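PDB 6X3B: GDP-6-deoxy-D-mannose reductase from Pseudomonas aeruginosa, which probably catalyses the NADPH-dependent reduction of GDP-4-dehydro-6-deoxy-D-mannose to GDP-rhamnose, a sugar donor for the O-antigen of lipopolysaccharide. Local coordinates for residues G103-N106 / L107-L111; E159-C162 / L163-I167. All blocks are in the same frame, centred on the assembly; numbering follows the deposited sequence.

Interaction 1. Residues G103-N106 / L107-L111; sequences GTLN and LLQAL
Leu105 and Gln109, one turn apart on helix 93-114, pack against each other: Leu105 CD1 lies 3.9 Å from Gln109 CG and leans on the aliphatic part of the glutamine. The leucine CG stands anti to its own backbone N (chi1 172°), which carries the branch along the helix toward residue 109. One residue earlier, Thr104 and Leu108 run side by side, with CG2 of Thr104 3.9 Å from CD1 of Leu108.

Four i to i+4 backbone bonds run beneath these pairs, from Leu107 N to Gly103 O (3.0 Å) through Ala110 N to Asn106 O (2.9 Å), all close to straight.

The polar side chains work differently. A water donates to Gln109 OE1 at 2.9 Å and more weakly to Asn106 OD1 at 3.3 Å, linking two amide oxygens that could not pair directly. Asn106 ND2 is bound to Leu60 O, and Thr104 OG1 to His79 NE2 and Asn100 O. Packed on Phe120 of the central sheet, Leu107, Leu108 and Leu111 give the stretch an apolar side there, while water joins Asn106 and Gln109, which are partly exposed.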
ATOM      1  N   GLY A 103      -7.915   1.142 -11.269  1.00 18.60           N
ATOM      2  CA  GLY A 103      -9.210   0.565 -11.602  1.00 19.11           C
ATOM      3  C   GLY A 103     -10.123   0.481 -10.388  1.00 22.17           C
ATOM      4  O   GLY A 103     -11.326   0.748 -10.478  1.00 19.96           O
ATOM      5  N   THR A 104      -9.562   0.115  -9.239  1.00 18.43           N
ATOM      6  CA  THR A 104     -10.351   0.111  -8.014  1.00 21.36           C
ATOM      7  C   THR A 104     -10.815   1.518  -7.657  1.00 16.53           C
ATOM      8  O   THR A 104     -11.977   1.727  -7.275  1.00 16.65           O
ATOM      9  CB  THR A 104      -9.530  -0.512  -6.895  1.00 18.41           C
ATOM     10  OG1 THR A 104      -9.317  -1.891  -7.224  1.00 18.55           O
ATOM     11  CG2 THR A 104     -10.263  -0.386  -5.541  1.00 14.88           C
ATOM     12  N   LEU A 105      -9.938   2.506  -7.830  1.00 20.26           N
ATOM     13  CA  LEU A 105     -10.336   3.884  -7.581  1.00 18.15           C
ATOM     14  C   LEU A 105     -11.448   4.316  -8.526  1.00 22.49           C
ATOM     15  O   LEU A 105     -12.406   4.980  -8.106  1.00 17.42           O
ATOM     16  CB  LEU A 105      -9.141   4.819  -7.721  1.00 16.89           C
ATOM     17  CG  LEU A 105      -9.520   6.306  -7.672  1.00 20.82           C
ATOM     18  CD1 LEU A 105     -10.021   6.748  -6.265  1.00 23.09           C
ATOM     19  CD2 LEU A 105      -8.355   7.164  -8.124  1.00 24.46           C
ATOM     20  N   ASN A 106     -11.338   3.969  -9.817  1.00 21.29           N
ATOM     21  CA  ASN A 106     -12.407   4.343 -10.734  1.00 17.75           C
ATOM     22  C   ASN A 106     -13.725   3.712 -10.312  1.00 17.77           C
ATOM     23  O   ASN A 106     -14.774   4.368 -10.342  1.00 20.42           O
ATOM     24  CB  ASN A 106     -12.059   3.945 -12.174  1.00 18.76           C
ATOM     25  CG  ASN A 106     -10.924   4.762 -12.740  1.00 27.11           C
ATOM     26  OD1 ASN A 106     -10.672   5.887 -12.294  1.00 22.21           O
ATOM     27  ND2 ASN A 106     -10.231   4.206 -13.736  1.00 20.52           N
ATOM     28  N   LEU A 107     -13.697   2.438  -9.920  1.00 19.45           N
ATOM     29  CA  LEU A 107     -14.915   1.792  -9.428  1.00 19.26           C
ATOM     30  C   LEU A 107     -15.480   2.518  -8.206  1.00 18.41           C
ATOM     31  O   LEU A 107     -16.685   2.778  -8.122  1.00 18.79           O
ATOM     32  CB  LEU A 107     -14.620   0.337  -9.092  1.00 17.83           C
ATOM     33  CG  LEU A 107     -15.740  -0.429  -8.401  1.00 16.90           C
ATOM     34  CD1 LEU A 107     -16.935  -0.565  -9.355  1.00 19.73           C
ATOM     35  CD2 LEU A 107     -15.177  -1.786  -8.003  1.00 14.38           C
ATOM     36  N   LEU A 108     -14.623   2.829  -7.230  1.00 14.19           N
ATOM     37  CA  LEU A 108     -15.093   3.513  -6.028  1.00 15.76           C
ATOM     38  C   LEU A 108     -15.740   4.849  -6.376  1.00 17.97           C
ATOM     39  O   LEU A 108     -16.836   5.162  -5.897  1.00 17.61           O
ATOM     40  CB  LEU A 108     -13.915   3.702  -5.067  1.00 15.58           C
ATOM     41  CG  LEU A 108     -13.394   2.397  -4.443  1.00 17.36           C
ATOM     42  CD1 LEU A 108     -12.023   2.635  -3.764  1.00 17.34           C
ATOM     43  CD2 LEU A 108     -14.416   1.850  -3.425  1.00 20.63           C
ATOM     44  N   GLN A 109     -15.108   5.623  -7.269  1.00 20.06           N
ATOM     45  CA  GLN A 109     -15.659   6.926  -7.639  1.00 16.82           C
ATOM     46  C   GLN A 109     -16.980   6.796  -8.393  1.00 22.77           C
ATOM     47  O   GLN A 109     -17.896   7.614  -8.197  1.00 20.29           O
ATOM     48  CB  GLN A 109     -14.642   7.702  -8.470  1.00 17.67           C
ATOM     49  CG  GLN A 109     -13.402   7.999  -7.666  1.00 23.46           C
ATOM     50  CD  GLN A 109     -12.490   8.945  -8.362  1.00 33.14           C
ATOM     51  OE1 GLN A 109     -12.098   8.713  -9.523  1.00 35.99           O
ATOM     52  NE2 GLN A 109     -12.107  10.013  -7.665  1.00 32.24           N
ATOM     53  N   ALA A 110     -17.079   5.817  -9.300  1.00 20.23           N
ATOM     54  CA  ALA A 110     -18.333   5.588 -10.009  1.00 18.98           C
ATOM     55  C   ALA A 110     -19.455   5.215  -9.036  1.00 23.21           C
ATOM     56  O   ALA A 110     -20.580   5.724  -9.140  1.00 22.30           O
ATOM     57  CB  ALA A 110     -18.150   4.493 -11.065  1.00 19.75           C
ATOM     58  N   LEU A 111     -19.167   4.307  -8.096  1.00 21.19           N
ATOM     59  CA  LEU A 111     -20.143   3.956  -7.064  1.00 20.91           C
ATOM     60  C   LEU A 111     -20.549   5.188  -6.262  1.00 21.21           C
ATOM     61  O   LEU A 111     -21.742   5.414  -5.996  1.00 21.21           O
ATOM     62  CB  LEU A 111     -19.564   2.877  -6.140  1.00 18.59           C
ATOM     63  CG  LEU A 111     -19.524   1.443  -6.700  1.00 19.62           C
ATOM     64  CD1 LEU A 111     -18.573   0.543  -5.921  1.00 15.30           C
ATOM     65  CD2 LEU A 111     -20.924   0.824  -6.738  1.00 18.79           C
TER
HETATM   66  O   HOH W   1     -13.072   8.151 -12.160  1.00 35.80           O

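Interaction 2. Residues E159-C162 / L163-I167; sequences ESLC and LQWGI
Leu163 and Glu159 meet one turn apart on helix 150-169, one of the helices packed against the central, largely parallel sheet of the Rossmann-type fold. Leu163 N bonds to Glu159 O at 2.9 Å, and Leu163 CG, anti to the carbonyl carbon (chi1 -68°), rests 3.3 Å from that same oxygen. The leucine also packs on Val173 and Val175 of strand 172-182, while the Glu159 carboxylate has other partners, a salt bridge with Arg177 and a hydrogen bond with Ser124.

Gln164 follows, bonded through its N to Ser160 O. The bend at chi2 (-103°) sets its amide so that OE1 bonds to Thr168 OG1 one turn on, while Gln164 NE2 lies 3.7 Å from Leu161 CD1. Both Ser160 and Gln164 pack on the second subunit, against Leu156 and Arg148 of that chain respectively.

Trp165 N donates to Leu161 O at 2.8 Å, and the indole lies alongside the Leu161 side chain, the two pointing the same way. Leu161 CD1 approaches the pyrrole part of the ring, 3.7 Å from Trp165 CD1. Gly166 closes the run with a bond from its N to Cys162 O (3.0 Å). On the pyrrole side of the indole, Leu161 O sits at the ring edge, near its plane, 3.3 Å from Trp165 CD1.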
ATOM      1  N   GLU A 159      -5.882  -2.340  -1.004  1.00 14.62           N
ATOM      2  CA  GLU A 159      -6.399  -2.492   0.358  1.00 21.09           C
ATOM      3  C   GLU A 159      -6.427  -1.151   1.078  1.00 20.29           C
ATOM      4  O   GLU A 159      -7.454  -0.743   1.631  1.00 15.71           O
ATOM      5  CB  GLU A 159      -5.519  -3.455   1.162  1.00 23.00           C
ATOM      6  CG  GLU A 159      -5.628  -4.937   0.892  1.00 23.70           C
ATOM      7  CD  GLU A 159      -4.819  -5.733   1.918  1.00 24.40           C
ATOM      8  OE1 GLU A 159      -4.491  -5.159   2.987  1.00 22.59           O
ATOM      9  OE2 GLU A 159      -4.518  -6.923   1.694  1.00 19.13           O
ATOM     10  N   SER A 160      -5.280  -0.465   1.092  1.00 18.20           N
ATOM     11  CA  SER A 160      -5.156   0.822   1.777  1.00 15.47           C
ATOM     12  C   SER A 160      -6.144   1.835   1.220  1.00 16.65           C
ATOM     13  O   SER A 160      -6.834   2.541   1.976  1.00 17.37           O
ATOM     14  CB  SER A 160      -3.722   1.355   1.625  1.00 19.58           C
ATOM     15  OG  SER A 160      -2.794   0.385   2.031  1.00 31.60           O
ATOM     16  N   LEU A 161      -6.219   1.920  -0.112  1.00 14.38           N
ATOM     17  CA  LEU A 161      -7.158   2.821  -0.764  1.00 15.21           C
ATOM     18  C   LEU A 161      -8.592   2.530  -0.325  1.00 18.48           C
ATOM     19  O   LEU A 161      -9.311   3.437   0.128  1.00 18.55           O
ATOM     20  CB  LEU A 161      -7.023   2.708  -2.292  1.00 12.81           C
ATOM     21  CG  LEU A 161      -8.068   3.524  -3.069  1.00 22.38           C
ATOM     22  CD1 LEU A 161      -7.851   5.029  -2.835  1.00 19.97           C
ATOM     23  CD2 LEU A 161      -8.033   3.186  -4.578  1.00 19.09           C
ATOM     24  N   CYS A 162      -9.027   1.266  -0.445  1.00 15.96           N
ATOM     25  CA  CYS A 162     -10.405   0.943  -0.054  1.00 16.51           C
ATOM     26  C   CYS A 162     -10.669   1.283   1.411  1.00 17.51           C
ATOM     27  O   CYS A 162     -11.726   1.830   1.753  1.00 18.18           O
ATOM     28  CB  CYS A 162     -10.696  -0.526  -0.308  1.00 17.16           C
ATOM     29  SG  CYS A 162     -10.758  -0.889  -2.075  1.00 19.95           S
ATOM     30  N   LEU A 163      -9.724   0.969   2.290  1.00 19.07           N
ATOM     31  CA  LEU A 163      -9.936   1.271   3.698  1.00 20.75           C
ATOM     32  C   LEU A 163      -9.925   2.766   3.950  1.00 20.99           C
ATOM     33  O   LEU A 163     -10.664   3.249   4.821  1.00 20.27           O
ATOM     34  CB  LEU A 163      -8.882   0.572   4.551  1.00 18.96           C
ATOM     35  CG  LEU A 163      -8.996  -0.951   4.588  1.00 18.06           C
ATOM     36  CD1 LEU A 163      -7.732  -1.571   5.148  1.00 20.18           C
ATOM     37  CD2 LEU A 163     -10.245  -1.392   5.387  1.00 19.78           C
ATOM     38  N   GLN A 164      -9.109   3.512   3.199  1.00 17.79           N
ATOM     39  CA  GLN A 164      -9.146   4.970   3.274  1.00 17.34           C
ATOM     40  C   GLN A 164     -10.500   5.507   2.842  1.00 19.55           C
ATOM     41  O   GLN A 164     -11.028   6.444   3.462  1.00 19.73           O
ATOM     42  CB  GLN A 164      -8.038   5.581   2.418  1.00 21.51           C
ATOM     43  CG  GLN A 164      -7.983   7.106   2.422  1.00 18.12           C
ATOM     44  CD  GLN A 164      -8.562   7.728   1.162  1.00 18.31           C
ATOM     45  OE1 GLN A 164      -9.536   8.494   1.220  1.00 25.25           O
ATOM     46  NE2 GLN A 164      -7.985   7.391   0.015  1.00 18.99           N
ATOM     47  N   TRP A 165     -11.091   4.908   1.796  1.00 17.96           N
ATOM     48  CA  TRP A 165     -12.430   5.298   1.372  1.00 16.46           C
ATOM     49  C   TRP A 165     -13.450   5.031   2.465  1.00 22.41           C
ATOM     50  O   TRP A 165     -14.390   5.811   2.653  1.00 24.01           O
ATOM     51  CB  TRP A 165     -12.824   4.563   0.084  1.00 17.29           C
ATOM     52  CG  TRP A 165     -12.443   5.387  -1.049  1.00 19.57           C
ATOM     53  CD1 TRP A 165     -11.163   5.753  -1.398  1.00 21.66           C
ATOM     54  CD2 TRP A 165     -13.317   6.055  -1.953  1.00 19.67           C
ATOM     55  NE1 TRP A 165     -11.195   6.582  -2.497  1.00 23.87           N
ATOM     56  CE2 TRP A 165     -12.506   6.788  -2.854  1.00 19.59           C
ATOM     57  CE3 TRP A 165     -14.714   6.094  -2.107  1.00 18.86           C
ATOM     58  CZ2 TRP A 165     -13.045   7.541  -3.897  1.00 23.02           C
ATOM     59  CZ3 TRP A 165     -15.247   6.849  -3.137  1.00 18.89           C
ATOM     60  CH2 TRP A 165     -14.425   7.565  -4.013  1.00 20.86           C
ATOM     61  N   GLY A 166     -13.293   3.925   3.186  1.00 18.59           N
ATOM     62  CA  GLY A 166     -14.210   3.652   4.275  1.00 20.59           C
ATOM     63  C   GLY A 166     -14.111   4.696   5.369  1.00 25.65           C
ATOM     64  O   GLY A 166     -15.117   5.102   5.947  1.00 24.37           O
ATOM     65  N   ILE A 167     -12.890   5.145   5.660  1.00 21.53           N
ATOM     66  CA  ILE A 167     -12.691   6.209   6.638  1.00 21.64           C
ATOM     67  C   ILE A 167     -13.277   7.515   6.131  1.00 22.36           C
ATOM     68  O   ILE A 167     -14.027   8.184   6.845  1.00 24.63           O
ATOM     69  CB  ILE A 167     -11.195   6.357   6.970  1.00 22.07           C
ATOM     70  CG1 ILE A 167     -10.702   5.129   7.725  1.00 21.12           C
ATOM     71  CG2 ILE A 167     -10.922   7.674   7.751  1.00 27.06           C
ATOM     72  CD1 ILE A 167      -9.189   5.022   7.790  1.00 25.09           C
TER

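How the interactions relate
Interactions 1 and 2 lie on two neighbouring helices, 93-114 and 150-169, their centres about 12 Å apart, and both are largely buried. The helices touch directly: Thr104 CG2 meets Cys162 SG at 3.5 Å, Leu105 CB meets Leu161 CD2, and the Trp165 ring spans Leu108 O and Gln109 CG. Both helices pack on strand 119-123, but interaction 1 also reaches strand 76-79, whereas interaction 2 turns to strand 172-182. Their chemistry differs: a water bridge joins amides in 103-111, whereas 159-167 has an indole packed on Leu161 and a buried glutamate whose salt bridge runs outside the stretch, to Arg177. Each also touches the second subunit.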